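Local coordinates for protein homoserine O-acetyltransferase (Bacillus anthracis str. 'Ames Ancestor', PDB 3I1I) that probably transfers an acetyl group from acetyl-CoA to the hydroxyl of L-homoserine, an early step of methionine biosynthesis, using an alpha/beta hydrolase fold, at residues Thr18-Arg23 and Phe129-Arg134; Gly219-Asn224 and Lys266-Ser271; Cys315-Leu320 and Glu344-Asn349. All coordinates share one frame; numbering follows the deposited sequence.

Contact 1 (Thr18-Arg23 and Phe129-Arg134); sequences TFENGR and FLDVAR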
ATOM      1  N   THR A  18     -31.050   1.734  13.800  1.00 29.84           N
ATOM      2  CA  THR A  18     -31.057   2.076  12.388  1.00 30.18           C
ATOM      3  C   THR A  18     -29.846   2.924  12.011  1.00 30.49           C
ATOM      4  O   THR A  18     -29.660   4.040  12.498  1.00 30.84           O
ATOM      5  CB  THR A  18     -32.357   2.786  11.999  1.00 30.26           C
ATOM      6  OG1 THR A  18     -33.455   1.906  12.299  1.00 28.47           O
ATOM      7  CG2 THR A  18     -32.362   3.153  10.496  1.00 28.56           C
ATOM      8  N   PHE A  19     -29.025   2.368  11.139  1.00 30.56           N
ATOM      9  CA  PHE A  19     -27.806   3.027  10.672  1.00 30.29           C
ATOM     10  C   PHE A  19     -28.171   4.183   9.726  1.00 30.57           C
ATOM     11  O   PHE A  19     -29.293   4.228   9.130  1.00 30.15           O
ATOM     12  CB  PHE A  19     -26.901   2.021   9.935  1.00 30.24           C
ATOM     13  CG  PHE A  19     -26.176   1.061  10.835  1.00 28.15           C
ATOM     14  CD1 PHE A  19     -24.802   1.119  10.949  1.00 27.40           C
ATOM     15  CD2 PHE A  19     -26.866   0.087  11.560  1.00 29.31           C
ATOM     16  CE1 PHE A  19     -24.110   0.217  11.774  1.00 26.82           C
ATOM     17  CE2 PHE A  19     -26.186  -0.832  12.388  1.00 28.09           C
ATOM     18  CZ  PHE A  19     -24.807  -0.750  12.506  1.00 27.07           C
ATOM     19  N   GLU A  20     -27.215   5.090   9.553  1.00 30.51           N
ATOM     20  CA  GLU A  20     -27.408   6.249   8.697  0.50 31.14           C
ATOM     21  C   GLU A  20     -27.785   5.854   7.261  1.00 31.22           C
ATOM     22  O   GLU A  20     -28.502   6.585   6.578  1.00 30.91           O
ATOM     23  CB  GLU A  20     -26.156   7.128   8.725  0.50 31.55           C
ATOM     24  CG  GLU A  20     -25.985   7.892  10.069  0.50 33.71           C
ATOM     25  CD  GLU A  20     -27.105   8.933  10.312  0.50 36.08           C
ATOM     26  OE1 GLU A  20     -27.578   9.540   9.314  0.50 37.13           O
ATOM     27  OE2 GLU A  20     -27.505   9.149  11.495  0.50 36.37           O
ATOM     28  N   ASN A  21     -27.316   4.684   6.800  1.00 31.15           N
ATOM     29  CA  ASN A  21     -27.714   4.191   5.468  1.00 30.93           C
ATOM     30  C   ASN A  21     -29.030   3.433   5.463  1.00 30.86           C
ATOM     31  O   ASN A  21     -29.429   2.887   4.441  1.00 30.83           O
ATOM     32  CB  ASN A  21     -26.619   3.343   4.800  1.00 30.71           C
ATOM     33  CG  ASN A  21     -26.288   2.087   5.576  1.00 31.54           C
ATOM     34  OD1 ASN A  21     -27.119   1.541   6.296  1.00 29.79           O
ATOM     35  ND2 ASN A  21     -25.043   1.617   5.425  1.00 33.31           N
ATOM     36  N   GLY A  22     -29.701   3.373   6.603  1.00 30.99           N
ATOM     37  CA  GLY A  22     -31.033   2.829   6.638  1.00 30.14           C
ATOM     38  C   GLY A  22     -31.105   1.395   7.045  1.00 30.19           C
ATOM     39  O   GLY A  22     -32.195   0.898   7.242  1.00 31.05           O
ATOM     40  N   ARG A  23     -29.987   0.698   7.172  1.00 29.71           N
ATOM     41  CA  ARG A  23     -30.038  -0.694   7.617  1.00 29.94           C
ATOM     42  C   ARG A  23     -30.401  -0.763   9.133  1.00 30.24           C
ATOM     43  O   ARG A  23     -29.920   0.062   9.921  1.00 30.45           O
ATOM     44  CB  ARG A  23     -28.692  -1.349   7.350  1.00 30.44           C
ATOM     45  CG  ARG A  23     -28.604  -2.814   7.729  1.00 30.72           C
ATOM     46  CD  ARG A  23     -29.259  -3.700   6.704  1.00 31.94           C
ATOM     47  NE  ARG A  23     -29.000  -5.093   7.058  1.00 33.28           N
ATOM     48  CZ  ARG A  23     -27.875  -5.755   6.796  1.00 33.52           C
ATOM     49  NH1 ARG A  23     -26.874  -5.179   6.125  1.00 31.39           N
ATOM     50  NH2 ARG A  23     -27.755  -7.008   7.213  1.00 35.78           N
ATOM     51  N   PHE A 129     -18.820   7.391  11.575  1.00 22.86           N
ATOM     52  CA  PHE A 129     -18.604   7.825  12.939  1.00 23.12           C
ATOM     53  C   PHE A 129     -19.774   8.584  13.473  1.00 23.29           C
ATOM     54  O   PHE A 129     -19.883   8.780  14.667  1.00 23.43           O
ATOM     55  CB  PHE A 129     -17.274   8.583  13.081  1.00 23.10           C
ATOM     56  CG  PHE A 129     -16.073   7.673  12.869  1.00 23.44           C
ATOM     57  CD1 PHE A 129     -15.872   6.563  13.703  1.00 22.81           C
ATOM     58  CD2 PHE A 129     -15.197   7.874  11.817  1.00 25.08           C
ATOM     59  CE1 PHE A 129     -14.818   5.684  13.495  1.00 22.30           C
ATOM     60  CE2 PHE A 129     -14.138   6.990  11.607  1.00 25.06           C
ATOM     61  CZ  PHE A 129     -13.960   5.884  12.447  1.00 22.66           C
ATOM     62  N   LEU A 130     -20.697   8.973  12.599  1.00 24.02           N
ATOM     63  CA  LEU A 130     -21.970   9.500  13.067  1.00 23.55           C
ATOM     64  C   LEU A 130     -22.826   8.366  13.670  1.00 23.20           C
ATOM     65  O   LEU A 130     -23.473   8.569  14.720  1.00 23.52           O
ATOM     66  CB  LEU A 130     -22.689  10.248  11.981  1.00 23.06           C
ATOM     67  CG  LEU A 130     -24.092  10.758  12.304  1.00 23.95           C
ATOM     68  CD1 LEU A 130     -24.133  11.505  13.629  1.00 20.59           C
ATOM     69  CD2 LEU A 130     -24.581  11.633  11.098  1.00 20.63           C
ATOM     70  N   ASP A 131     -22.784   7.176  13.067  1.00 22.47           N
ATOM     71  CA  ASP A 131     -23.476   6.010  13.661  1.00 22.07           C
ATOM     72  C   ASP A 131     -22.995   5.742  15.074  1.00 22.41           C
ATOM     73  O   ASP A 131     -23.814   5.506  15.961  1.00 22.53           O
ATOM     74  CB  ASP A 131     -23.301   4.767  12.826  1.00 21.98           C
ATOM     75  CG  ASP A 131     -24.094   4.826  11.534  1.00 22.40           C
ATOM     76  OD1 ASP A 131     -25.306   5.077  11.633  1.00 25.34           O
ATOM     77  OD2 ASP A 131     -23.521   4.636  10.431  1.00 22.14           O
ATOM     78  N   VAL A 132     -21.682   5.865  15.302  1.00 21.63           N
ATOM     79  CA  VAL A 132     -21.130   5.655  16.621  1.00 21.25           C
ATOM     80  C   VAL A 132     -21.631   6.732  17.633  1.00 22.14           C
ATOM     81  O   VAL A 132     -21.999   6.407  18.771  1.00 22.23           O
ATOM     82  CB  VAL A 132     -19.584   5.536  16.598  1.00 21.44           C
ATOM     83  CG1 VAL A 132     -19.016   5.554  18.018  1.00 17.68           C
ATOM     84  CG2 VAL A 132     -19.136   4.247  15.800  1.00 19.76           C
ATOM     85  N   ALA A 133     -21.667   7.981  17.196  1.00 21.95           N
ATOM     86  CA  ALA A 133     -22.161   9.080  17.992  1.00 22.18           C
ATOM     87  C   ALA A 133     -23.669   8.855  18.325  1.00 23.20           C
ATOM     88  O   ALA A 133     -24.097   9.094  19.451  1.00 23.34           O
ATOM     89  CB  ALA A 133     -21.936  10.412  17.239  1.00 20.54           C
ATOM     90  N   ARG A 134     -24.461   8.368  17.373  1.00 24.11           N
ATOM     91  CA  ARG A 134     -25.883   8.126  17.656  1.00 25.69           C
ATOM     92  C   ARG A 134     -26.068   7.017  18.703  1.00 25.79           C
ATOM     93  O   ARG A 134     -26.900   7.146  19.595  1.00 25.70           O
ATOM     94  CB  ARG A 134     -26.673   7.792  16.399  1.00 26.38           C
ATOM     95  CG  ARG A 134     -26.560   8.866  15.282  1.00 28.93           C
ATOM     96  CD  ARG A 134     -27.923   9.341  14.908  1.00 34.32           C
ATOM     97  NE  ARG A 134     -27.978  10.273  13.768  1.00 37.43           N
ATOM     98  CZ  ARG A 134     -28.098  11.604  13.864  1.00 38.35           C
ATOM     99  NH1 ARG A 134     -28.133  12.236  15.055  1.00 37.74           N
ATOM    100  NH2 ARG A 134     -28.168  12.311  12.746  1.00 38.72           N
TER
HETATM  101  O   HOH W   1     -24.439   3.791   8.000  1.00 27.75           O
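D131 OD1 is gripped from two directions: the backbone N of E20 donates to it over 2.8 Å, on the lone pair that faces OD2, and the hydroxyl of Y17 also bonds to it. The other oxygen, OD2, bonds to the backbone N of T128 and accepts from water 1 at 2.7 Å; the same water receives the backbone N-H of N21, so one carboxylate serves two successive amides, one directly and one through the water. The F19 ring stands across this carboxylate with the planes 57° apart, its CD1 lying 3.8 Å from D131 OD2. The E20 side chain runs antiparallel to that of D131. In one of its two modelled conformers, which leaves these contacts provisional, a bend at chi2 (-65°) brings CD within 3.8 Å of L130 CD2, and OE2 meets R134 NE at 2.6 Å in a salt bridge close to the guanidinium plane. L130 CD1 covers one face of that guanidinium, and R134 NH1 bonds to the hydroxyl of Y168. F19 to G22 form a type I beta turn, and N21 OD1 closes an Asx turn onto R23 N. The arrangement ties the turn of a beta hairpin, between strands 10-18 and 24-34, to the start of helix 129-142.

Contact 2 (Gly219-Asn224 and Lys266-Ser271); sequences GLQLAN and KLTYRS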
ATOM      1  N   GLY A 219      -2.316  -9.648   3.514  1.00 26.41           N
ATOM      2  CA  GLY A 219      -3.077  -8.439   3.245  1.00 26.36           C
ATOM      3  C   GLY A 219      -3.194  -7.536   4.464  1.00 26.14           C
ATOM      4  O   GLY A 219      -3.055  -6.317   4.354  1.00 26.20           O
ATOM      5  N   LEU A 220      -3.416  -8.130   5.631  1.00 25.28           N
ATOM      6  CA  LEU A 220      -3.651  -7.337   6.831  1.00 25.12           C
ATOM      7  C   LEU A 220      -2.372  -6.652   7.287  1.00 24.86           C
ATOM      8  O   LEU A 220      -2.396  -5.474   7.668  1.00 23.89           O
ATOM      9  CB  LEU A 220      -4.215  -8.235   7.920  1.00 25.30           C
ATOM     10  CG  LEU A 220      -4.920  -7.691   9.144  1.00 27.59           C
ATOM     11  CD1 LEU A 220      -5.986  -6.592   8.813  1.00 26.97           C
ATOM     12  CD2 LEU A 220      -5.537  -8.905   9.901  1.00 28.24           C
ATOM     13  N   GLN A 221      -1.252  -7.369   7.230  1.00 24.88           N
ATOM     14  CA  GLN A 221       0.015  -6.776   7.597  1.00 25.62           C
ATOM     15  C   GLN A 221       0.360  -5.593   6.690  1.00 24.95           C
ATOM     16  O   GLN A 221       0.885  -4.587   7.130  1.00 24.48           O
ATOM     17  CB  GLN A 221       1.169  -7.797   7.568  1.00 26.28           C
ATOM     18  CG  GLN A 221       2.574  -7.124   7.768  1.00 28.52           C
ATOM     19  CD  GLN A 221       3.662  -8.082   8.204  1.00 32.95           C
ATOM     20  OE1 GLN A 221       3.632  -9.265   7.865  1.00 35.29           O
ATOM     21  NE2 GLN A 221       4.653  -7.569   8.953  1.00 33.61           N
ATOM     22  N   LEU A 222       0.086  -5.741   5.413  1.00 25.12           N
ATOM     23  CA  LEU A 222       0.303  -4.658   4.455  1.00 25.71           C
ATOM     24  C   LEU A 222      -0.586  -3.452   4.802  1.00 25.03           C
ATOM     25  O   LEU A 222      -0.113  -2.319   4.884  1.00 25.11           O
ATOM     26  CB  LEU A 222       0.052  -5.201   3.045  1.00 25.92           C
ATOM     27  CG  LEU A 222       0.433  -4.381   1.833  1.00 29.13           C
ATOM     28  CD1 LEU A 222       1.775  -3.652   2.001  1.00 31.36           C
ATOM     29  CD2 LEU A 222       0.452  -5.346   0.625  1.00 31.32           C
ATOM     30  N   ALA A 223      -1.862  -3.708   5.072  1.00 24.73           N
ATOM     31  CA  ALA A 223      -2.775  -2.655   5.536  1.00 24.53           C
ATOM     32  C   ALA A 223      -2.225  -1.958   6.776  1.00 24.21           C
ATOM     33  O   ALA A 223      -2.229  -0.750   6.859  1.00 24.95           O
ATOM     34  CB  ALA A 223      -4.218  -3.215   5.786  1.00 23.57           C
ATOM     35  N   ASN A 224      -1.718  -2.731   7.722  1.00 24.81           N
ATOM     36  CA  ASN A 224      -1.213  -2.202   8.985  1.00 24.65           C
ATOM     37  C   ASN A 224       0.090  -1.433   8.792  1.00 24.74           C
ATOM     38  O   ASN A 224       0.310  -0.398   9.413  1.00 25.19           O
ATOM     39  CB  ASN A 224      -0.972  -3.352   9.952  1.00 24.93           C
ATOM     40  CG  ASN A 224      -0.602  -2.870  11.359  1.00 26.73           C
ATOM     41  OD1 ASN A 224      -1.372  -2.176  12.007  1.00 31.60           O
ATOM     42  ND2 ASN A 224       0.566  -3.252  11.826  1.00 28.45           N
ATOM     43  N   LYS A 266       8.445  -7.028  11.885  1.00 27.05           N
ATOM     44  CA  LYS A 266       8.210  -7.622  13.190  1.00 28.72           C
ATOM     45  C   LYS A 266       7.154  -6.837  13.972  1.00 28.05           C
ATOM     46  O   LYS A 266       6.213  -7.436  14.497  1.00 27.25           O
ATOM     47  CB  LYS A 266       9.507  -7.703  13.984  1.00 29.60           C
ATOM     48  CG  LYS A 266       9.472  -8.695  15.108  1.00 34.56           C
ATOM     49  CD  LYS A 266      10.929  -9.131  15.516  1.00 41.54           C
ATOM     50  CE  LYS A 266      11.348  -8.678  16.942  1.00 44.87           C
ATOM     51  NZ  LYS A 266      11.377  -9.838  17.952  1.00 49.82           N
ATOM     52  N   LEU A 267       7.307  -5.514  14.030  1.00 27.36           N
ATOM     53  CA  LEU A 267       6.357  -4.677  14.758  1.00 28.11           C
ATOM     54  C   LEU A 267       4.958  -4.789  14.158  1.00 27.82           C
ATOM     55  O   LEU A 267       3.991  -4.889  14.869  1.00 28.14           O
ATOM     56  CB  LEU A 267       6.759  -3.198  14.717  1.00 28.45           C
ATOM     57  CG  LEU A 267       8.035  -2.806  15.451  1.00 30.90           C
ATOM     58  CD1 LEU A 267       8.469  -1.361  15.087  1.00 30.88           C
ATOM     59  CD2 LEU A 267       7.824  -2.980  16.962  1.00 30.31           C
ATOM     60  N   THR A 268       4.861  -4.765  12.840  1.00 27.63           N
ATOM     61  CA  THR A 268       3.577  -4.667  12.228  1.00 27.80           C
ATOM     62  C   THR A 268       2.874  -6.008  12.225  1.00 28.92           C
ATOM     63  O   THR A 268       1.640  -6.054  12.217  1.00 30.02           O
ATOM     64  CB  THR A 268       3.648  -4.076  10.801  1.00 27.32           C
ATOM     65  OG1 THR A 268       4.540  -4.845   9.981  1.00 26.30           O
ATOM     66  CG2 THR A 268       4.108  -2.669  10.863  1.00 26.18           C
ATOM     67  N   TYR A 269       3.635  -7.094  12.252  1.00 29.67           N
ATOM     68  CA  TYR A 269       3.035  -8.389  12.407  1.00 30.70           C
ATOM     69  C   TYR A 269       2.453  -8.546  13.801  1.00 31.34           C
ATOM     70  O   TYR A 269       1.322  -9.027  13.936  1.00 31.90           O
ATOM     71  CB  TYR A 269       4.025  -9.492  12.201  1.00 30.73           C
ATOM     72  CG  TYR A 269       3.368 -10.841  12.107  1.00 34.28           C
ATOM     73  CD1 TYR A 269       2.784 -11.249  10.915  1.00 37.56           C
ATOM     74  CD2 TYR A 269       3.311 -11.707  13.204  1.00 37.25           C
ATOM     75  CE1 TYR A 269       2.182 -12.495  10.798  1.00 39.80           C
ATOM     76  CE2 TYR A 269       2.710 -12.971  13.097  1.00 39.64           C
ATOM     77  CZ  TYR A 269       2.149 -13.352  11.880  1.00 41.08           C
ATOM     78  OH  TYR A 269       1.530 -14.571  11.708  1.00 41.82           O
ATOM     79  N   ARG A 270       3.224  -8.152  14.815  1.00 31.07           N
ATOM     80  CA  ARG A 270       2.796  -8.265  16.205  0.50 31.67           C
ATOM     81  C   ARG A 270       1.490  -7.533  16.441  1.00 31.31           C
ATOM     82  O   ARG A 270       0.605  -8.040  17.113  1.00 30.35           O
ATOM     83  CB  ARG A 270       3.844  -7.691  17.168  0.50 32.30           C
ATOM     84  CG  ARG A 270       3.860  -8.387  18.517  0.50 34.76           C
ATOM     85  CD  ARG A 270       4.963  -9.477  18.565  0.50 38.85           C
ATOM     86  NE  ARG A 270       6.286  -8.884  18.787  0.50 41.37           N
ATOM     87  CZ  ARG A 270       7.442  -9.500  18.570  0.50 42.11           C
ATOM     88  NH1 ARG A 270       7.461 -10.743  18.113  0.50 42.58           N
ATOM     89  NH2 ARG A 270       8.576  -8.853  18.801  0.50 42.39           N
ATOM     90  N   SER A 271       1.352  -6.340  15.874  1.00 30.57           N
ATOM     91  CA  SER A 271       0.144  -5.579  16.170  1.00 30.70           C
ATOM     92  C   SER A 271      -1.100  -6.020  15.411  1.00 29.72           C
ATOM     93  O   SER A 271      -2.136  -5.505  15.656  1.00 29.23           O
ATOM     94  CB  SER A 271       0.375  -4.067  16.006  1.00 30.71           C
ATOM     95  OG  SER A 271       0.447  -3.720  14.647  1.00 32.88           O
TER
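Helices 219-224 and 266-270 pass at 9.1 Å between axes with their directions 114° apart, and the backbones come nearest at Q221 and Y269. Two amides of the first helix, about one turn apart, reach over to residues 268-271. With CG of Q221 trans to the backbone N (chi1 172°) and the rest of the chain extended, NE2 reaches T268 OG1 at 2.9 Å; the bond is almost straight and lies in the amide plane. T268 OG1 also bonds back to the carbonyl oxygens of I264 and N265 in its own helix, so it is held from both helices. At the other end of the same amide, Q221 OE1 comes to the edge of the Y269 ring, 3.7 Å from CD1, with amide and ring planes 53° apart. N224 points toward segment 266-271 and gives ND2 to S271 OG over 2.9 Å, a more bent bond in which the hydroxyl is tilted from the amide plane. Its ND2 also lies against the threonine, 3.4 Å from T268 CB. I272, just beyond, touches both Q221 and N224. Elsewhere on helix 217-228, L220 and A223 turn to helices 186-202 and 277-289, where W280 also meets N224, while L222 packs on N195 of the second subunit.

Contact 3 (Cys315-Leu320 and Glu344-Asn349); sequences CKQDLL and EIESIN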
ATOM      1  N   CYS A 315      -1.029  18.159  15.495  1.00 21.10           N
ATOM      2  CA  CYS A 315       0.382  18.100  15.532  1.00 22.13           C
ATOM      3  C   CYS A 315       0.903  18.505  14.180  1.00 22.40           C
ATOM      4  O   CYS A 315       0.561  17.898  13.156  1.00 21.84           O
ATOM      5  CB  CYS A 315       0.857  16.672  15.830  1.00 22.94           C
ATOM      6  SG  CYS A 315       2.691  16.660  16.004  1.00 25.50           S
ATOM      7  N   LYS A 316       1.778  19.497  14.187  1.00 23.21           N
ATOM      8  CA  LYS A 316       2.374  20.045  12.978  1.00 24.01           C
ATOM      9  C   LYS A 316       3.093  19.032  12.071  1.00 23.73           C
ATOM     10  O   LYS A 316       3.156  19.219  10.861  1.00 23.26           O
ATOM     11  CB  LYS A 316       3.371  21.092  13.393  1.00 25.60           C
ATOM     12  CG  LYS A 316       4.062  21.809  12.235  1.00 29.89           C
ATOM     13  CD  LYS A 316       4.856  22.974  12.810  1.00 35.81           C
ATOM     14  CE  LYS A 316       4.887  24.158  11.861  1.00 39.15           C
ATOM     15  NZ  LYS A 316       5.869  23.864  10.817  1.00 43.22           N
ATOM     16  N   GLN A 317       3.636  17.975  12.668  1.00 23.00           N
ATOM     17  CA  GLN A 317       4.298  16.925  11.925  1.00 22.39           C
ATOM     18  C   GLN A 317       3.381  15.751  11.573  1.00 22.06           C
ATOM     19  O   GLN A 317       3.853  14.710  11.109  1.00 21.17           O
ATOM     20  CB  GLN A 317       5.480  16.414  12.739  1.00 22.61           C
ATOM     21  CG  GLN A 317       6.662  17.354  12.774  1.00 21.29           C
ATOM     22  CD  GLN A 317       6.492  18.536  13.690  1.00 23.65           C
ATOM     23  OE1 GLN A 317       5.869  18.467  14.773  1.00 25.67           O
ATOM     24  NE2 GLN A 317       7.024  19.653  13.261  1.00 22.99           N
ATOM     25  N   ASP A 318       2.081  15.895  11.802  1.00 22.15           N
ATOM     26  CA  ASP A 318       1.126  14.803  11.497  1.00 22.01           C
ATOM     27  C   ASP A 318       0.968  14.694  10.004  1.00 21.69           C
ATOM     28  O   ASP A 318       0.504  15.658   9.371  1.00 21.06           O
ATOM     29  CB  ASP A 318      -0.237  15.129  12.107  1.00 22.29           C
ATOM     30  CG  ASP A 318      -1.151  13.953  12.174  1.00 21.33           C
ATOM     31  OD1 ASP A 318      -1.091  13.022  11.318  1.00 19.49           O
ATOM     32  OD2 ASP A 318      -1.960  14.000  13.107  1.00 19.49           O
ATOM     33  N   LEU A 319       1.365  13.542   9.456  1.00 21.48           N
ATOM     34  CA  LEU A 319       1.204  13.241   8.051  1.00 21.72           C
ATOM     35  C   LEU A 319      -0.174  12.691   7.706  1.00 22.31           C
ATOM     36  O   LEU A 319      -0.573  12.670   6.505  1.00 22.86           O
ATOM     37  CB  LEU A 319       2.232  12.226   7.596  1.00 21.87           C
ATOM     38  CG  LEU A 319       3.720  12.594   7.681  1.00 24.68           C
ATOM     39  CD1 LEU A 319       4.551  11.287   7.585  1.00 25.39           C
ATOM     40  CD2 LEU A 319       4.167  13.610   6.616  1.00 22.98           C
ATOM     41  N   LEU A 320      -0.894  12.184   8.706  1.00 22.86           N
ATOM     42  CA  LEU A 320      -2.221  11.577   8.457  1.00 23.29           C
ATOM     43  C   LEU A 320      -3.276  12.644   8.494  1.00 23.18           C
ATOM     44  O   LEU A 320      -4.228  12.592   7.733  1.00 24.34           O
ATOM     45  CB  LEU A 320      -2.579  10.505   9.488  1.00 23.83           C
ATOM     46  CG  LEU A 320      -1.839   9.188   9.332  1.00 24.41           C
ATOM     47  CD1 LEU A 320      -1.956   8.420  10.660  1.00 23.11           C
ATOM     48  CD2 LEU A 320      -2.389   8.375   8.138  1.00 25.32           C
ATOM     49  N   GLU A 344      -1.612  23.981  18.611  1.00 21.94           N
ATOM     50  CA  GLU A 344      -0.769  23.102  17.795  1.00 22.75           C
ATOM     51  C   GLU A 344       0.458  22.635  18.548  1.00 22.75           C
ATOM     52  O   GLU A 344       1.215  23.428  19.066  1.00 23.15           O
ATOM     53  CB  GLU A 344      -0.331  23.803  16.508  1.00 22.54           C
ATOM     54  CG  GLU A 344       0.408  22.856  15.580  1.00 24.35           C
ATOM     55  CD  GLU A 344       0.462  23.350  14.143  1.00 26.03           C
ATOM     56  OE1 GLU A 344       0.722  24.543  13.938  1.00 31.29           O
ATOM     57  OE2 GLU A 344       0.257  22.555  13.208  1.00 25.76           O
ATOM     58  N   ILE A 345       0.651  21.335  18.596  1.00 23.52           N
ATOM     59  CA  ILE A 345       1.855  20.773  19.174  1.00 23.76           C
ATOM     60  C   ILE A 345       2.847  20.332  18.097  1.00 23.89           C
ATOM     61  O   ILE A 345       2.502  20.176  16.915  1.00 23.12           O
ATOM     62  CB  ILE A 345       1.528  19.566  20.095  1.00 24.34           C
ATOM     63  CG1 ILE A 345       0.944  18.385  19.305  1.00 23.31           C
ATOM     64  CG2 ILE A 345       0.591  20.016  21.287  1.00 24.22           C
ATOM     65  CD1 ILE A 345       0.538  17.216  20.215  1.00 23.39           C
ATOM     66  N   GLU A 346       4.076  20.110  18.547  1.00 24.57           N
ATOM     67  CA  GLU A 346       5.185  19.658  17.698  1.00 25.14           C
ATOM     68  C   GLU A 346       5.895  18.484  18.317  1.00 24.26           C
ATOM     69  O   GLU A 346       6.193  18.481  19.488  1.00 25.12           O
ATOM     70  CB  GLU A 346       6.186  20.776  17.501  1.00 25.59           C
ATOM     71  CG  GLU A 346       5.519  22.056  17.015  1.00 28.69           C
ATOM     72  CD  GLU A 346       6.407  22.930  16.147  1.00 33.92           C
ATOM     73  OE1 GLU A 346       7.188  22.422  15.281  1.00 36.14           O
ATOM     74  OE2 GLU A 346       6.285  24.161  16.318  1.00 40.06           O
ATOM     75  N   SER A 347       6.191  17.486  17.513  1.00 23.82           N
ATOM     76  CA  SER A 347       6.842  16.317  18.018  1.00 23.35           C
ATOM     77  C   SER A 347       7.335  15.443  16.889  1.00 22.61           C
ATOM     78  O   SER A 347       6.685  15.327  15.859  1.00 21.84           O
ATOM     79  CB  SER A 347       5.860  15.525  18.890  1.00 22.73           C
ATOM     80  OG  SER A 347       6.341  14.232  19.091  1.00 23.00           O
ATOM     81  N   ILE A 348       8.469  14.799  17.126  1.00 22.26           N
ATOM     82  CA  ILE A 348       9.015  13.840  16.196  1.00 22.03           C
ATOM     83  C   ILE A 348       8.062  12.684  16.069  1.00 21.85           C
ATOM     84  O   ILE A 348       8.097  11.958  15.077  1.00 22.74           O
ATOM     85  CB  ILE A 348      10.427  13.333  16.650  1.00 23.13           C
ATOM     86  CG1 ILE A 348      11.085  12.533  15.508  1.00 24.78           C
ATOM     87  CG2 ILE A 348      10.352  12.524  17.973  1.00 18.53           C
ATOM     88  CD1 ILE A 348      12.536  12.299  15.696  1.00 25.99           C
ATOM     89  N   ASN A 349       7.182  12.513  17.051  1.00 21.64           N
ATOM     90  CA  ASN A 349       6.150  11.464  16.980  1.00 21.38           C
ATOM     91  C   ASN A 349       4.983  11.667  16.032  1.00 20.81           C
ATOM     92  O   ASN A 349       4.149  10.760  15.873  1.00 20.66           O
ATOM     93  CB  ASN A 349       5.598  11.187  18.356  1.00 21.46           C
ATOM     94  CG  ASN A 349       6.569  10.436  19.211  1.00 23.19           C
ATOM     95  OD1 ASN A 349       7.296   9.570  18.715  1.00 26.78           O
ATOM     96  ND2 ASN A 349       6.616  10.769  20.495  1.00 21.85           N
TER
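Q317 reaches across to E346 and S347 from a type I beta turn, C315 to D318, in the loop that follows strand 309-313 of the alpha/beta hydrolase fold. A bend at chi2 (76°) turns its amide nearly parallel to the E346 carboxylate, the planes 19° apart, and NE2 makes a weak, nearly straight bond to E346 OE1 at 3.4 Å. Its OE1 takes the backbone N-H of S347 over 2.9 Å from above the carbonyl plane. K316 runs beside E346 in the same direction, so that CD, rather than the amine, touches E346 OE1 at 3.4 Å. On the other flank E344, extended, lays OE2 against K316 CB at 3.4 Å; that carboxylate is bonded by S323 OG and Y327 OH. Between these polar groups C315 and I345 form a single backbone bridge, and C315 CB rests on I345 CG1 at 3.9 Å beside A353. The turn ends at D318, whose OD2 bonds to H351 ND1; with S155 they fit a Ser-His-Asp triad, so the two loops probably present its acid and histidine. The joint is closed by K316 N, which donates to I345 O at 2.9 Å, nearly in line with the carbonyl, while C315 CA makes a CH...O contact to the same oxygen.

In the fold
All three contacts are partly buried and lie about 16 to 18 Å from the chain's centre, and no two touch. Contacts 1 and 3 lie on opposite sides of that centre, and both involve elements attached to the main sheet: contact 1 joins an edge hairpin to a helix, contact 3 joins the loops leaving strands 309-313 and 340-342. Contact 2 involves no strand; it is where two helices cross, about 9 Å from contact 3 at the nearest atoms. Their chemistry follows. Contact 1 rests on a buried aspartate, with a provisional outer salt bridge; contact 2 on neutral amides and hydroxyls; contact 3, which alone includes a residue of the probable catalytic triad, on backbone N-H groups bonded to a carbonyl and a glutamine, with glutamates around them.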